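Local structure of export chaperone SatS (Mycobacterium tuberculosis H37Rv, 6DNM) at residues K141-T146 and Q151-V156. The protein acts as an export chaperone for the SecA2 protein export pathway of Mycobacterium tuberculosis. Sequence-based numbering, arbitrary orientation.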
loop_
_atom_site.group_PDB
_atom_site.type_symbol
_atom_site.label_atom_id
_atom_site.label_comp_id
_atom_site.label_asym_id
_atom_site.label_seq_id
_atom_site.Cartn_x
_atom_site.Cartn_y
_atom_site.Cartn_z
ATOM N N LYS A 141 -5.111 -8.227 13.429
ATOM C CA LYS A 141 -4.727 -9.207 14.436
ATOM C C LYS A 141 -3.222 -9.200 14.656
ATOM O O LYS A 141 -2.750 -9.240 15.800
ATOM C CB LYS A 141 -5.199 -10.593 14.008
ATOM C CG LYS A 141 -6.685 -10.806 14.163
ATOM C CD LYS A 141 -7.083 -12.170 13.627
ATOM C CE LYS A 141 -7.339 -13.168 14.740
ATOM N NZ LYS A 141 -8.447 -14.099 14.373
ATOM N N ALA A 142 -2.448 -9.179 13.573
ATOM C CA ALA A 142 -0.997 -9.275 13.706
ATOM C C ALA A 142 -0.419 -8.070 14.434
ATOM O O ALA A 142 0.601 -8.190 15.127
ATOM C CB ALA A 142 -0.349 -9.411 12.329
ATOM N N LEU A 143 -1.050 -6.911 14.301
ATOM C CA LEU A 143 -0.552 -5.690 14.912
ATOM C C LEU A 143 -1.115 -5.448 16.311
ATOM O O LEU A 143 -0.832 -4.404 16.902
ATOM C CB LEU A 143 -0.808 -4.488 13.991
ATOM C CG LEU A 143 -0.063 -4.516 12.650
ATOM C CD1 LEU A 143 -0.379 -3.269 11.840
ATOM C CD2 LEU A 143 1.455 -4.681 12.839
ATOM N N GLU A 144 -1.883 -6.392 16.856
ATOM C CA GLU A 144 -2.323 -6.285 18.244
ATOM C C GLU A 144 -1.102 -6.177 19.146
ATOM O O GLU A 144 -0.117 -6.900 18.964
ATOM C CB GLU A 144 -3.154 -7.512 18.626
ATOM C CG GLU A 144 -4.538 -7.546 17.988
ATOM C CD GLU A 144 -5.271 -8.877 18.181
ATOM O OE1 GLU A 144 -4.648 -9.882 18.596
ATOM O OE2 GLU A 144 -6.486 -8.926 17.897
ATOM N N THR A 145 -1.147 -5.247 20.102
ATOM C CA THR A 145 0.053 -4.954 20.878
ATOM C C THR A 145 0.362 -6.013 21.925
ATOM O O THR A 145 1.405 -5.921 22.584
ATOM C CB THR A 145 -0.032 -3.567 21.521
ATOM O OG1 THR A 145 -1.187 -3.506 22.363
ATOM C CG2 THR A 145 -0.119 -2.480 20.445
ATOM N N THR A 146 -0.518 -7.004 22.094
ATOM C CA THR A 146 -0.205 -8.159 22.929
ATOM C C THR A 146 0.826 -9.058 22.263
ATOM O O THR A 146 1.560 -9.767 22.953
ATOM C CB THR A 146 -1.479 -8.967 23.177
ATOM O OG1 THR A 146 -2.174 -9.135 21.937
ATOM C CG2 THR A 146 -2.385 -8.273 24.192
ATOM N N GLN A 151 3.734 -5.558 19.426
ATOM C CA GLN A 151 4.495 -4.877 20.470
ATOM C C GLN A 151 5.735 -4.190 19.891
ATOM O O GLN A 151 6.045 -3.039 20.228
ATOM C CB GLN A 151 4.875 -5.915 21.525
ATOM C CG GLN A 151 5.817 -5.477 22.602
ATOM C CD GLN A 151 6.298 -6.667 23.414
ATOM O OE1 GLN A 151 7.413 -7.156 23.215
ATOM N NE2 GLN A 151 5.454 -7.151 24.331
ATOM N N LEU A 152 6.449 -4.876 18.999
ATOM C CA LEU A 152 7.655 -4.301 18.406
ATOM C C LEU A 152 7.325 -3.103 17.518
ATOM O O LEU A 152 7.997 -2.064 17.584
ATOM C CB LEU A 152 8.396 -5.388 17.626
ATOM C CG LEU A 152 9.777 -5.054 17.059
ATOM C CD1 LEU A 152 10.660 -4.354 18.082
ATOM C CD2 LEU A 152 10.444 -6.328 16.559
ATOM N N VAL A 153 6.297 -3.234 16.679
ATOM C CA VAL A 153 5.874 -2.132 15.823
ATOM C C VAL A 153 5.476 -0.924 16.663
ATOM O O VAL A 153 5.893 0.207 16.386
ATOM C CB VAL A 153 4.731 -2.599 14.910
ATOM C CG1 VAL A 153 4.078 -1.408 14.202
ATOM C CG2 VAL A 153 5.260 -3.615 13.908
ATOM N N ALA A 154 4.659 -1.142 17.704
ATOM C CA ALA A 154 4.219 -0.020 18.533
ATOM C C ALA A 154 5.412 0.685 19.167
ATOM O O ALA A 154 5.453 1.921 19.236
ATOM C CB ALA A 154 3.214 -0.491 19.589
ATOM N N TYR A 155 6.409 -0.085 19.609
ATOM C CA TYR A 155 7.592 0.517 20.209
ATOM C C TYR A 155 8.351 1.381 19.206
ATOM O O TYR A 155 8.715 2.523 19.514
ATOM C CB TYR A 155 8.497 -0.564 20.800
ATOM C CG TYR A 155 9.759 0.035 21.383
ATOM C CD1 TYR A 155 9.746 0.631 22.639
ATOM C CD2 TYR A 155 10.952 0.043 20.666
ATOM C CE1 TYR A 155 10.887 1.198 23.175
ATOM C CE2 TYR A 155 12.104 0.613 21.200
ATOM C CZ TYR A 155 12.063 1.188 22.452
ATOM O OH TYR A 155 13.205 1.757 22.982
ATOM N N VAL A 156 8.606 0.853 18.002
ATOM C CA VAL A 156 9.364 1.604 16.999
ATOM C C VAL A 156 8.636 2.888 16.624
ATOM O O VAL A 156 9.259 3.934 16.418
ATOM C CB VAL A 156 9.657 0.731 15.758
ATOM C CG1 VAL A 156 10.238 1.585 14.612
ATOM C CG2 VAL A 156 10.596 -0.421 16.100
#
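Thr145 and Gln151 bring the two backbones closest, with their CA atoms 4.5 Å apart. From there the chains diverge: the CA atoms of Leu143 and Val153 are 7.4 Å apart. Residues 141-146 leave the end of helix 138-142 and run on as a loop. Residues 151-156 are a regular part of helix 148-157. No hydrogen bond joins the two segments. Within the first, Glu144 N donates to Lys141 O (3.2 Å) as the helix ends.

The side-chain contact is apolar and has two points. Deeper in, Leu143 reaches out with one methyl: its CD2 lies 4.1 Å from CG2 of Val153. With CG anti to its carbonyl carbon (chi1 -64°), the Leu143 side chain brings CD2 up to Val153, and the two side chains meet at a slant. Both residues are buried, and both also pack on Val124 of helix 117-134. Nearer the surface, Thr145 CG2 meets the methyl CB of Ala154 at 4.0 Å. Beside this pair, Gln151 CB rests 3.6 Å from Thr145 O.

Glu144 CB points away from residues 151-156, and its OE1 forms a salt bridge with Arg147 NE. Two consecutive helices, 138-142 and 148-157, are joined by the short loop 143-147, and Leu143 from that loop and Val153 of the second helix pack together against helix 117-134.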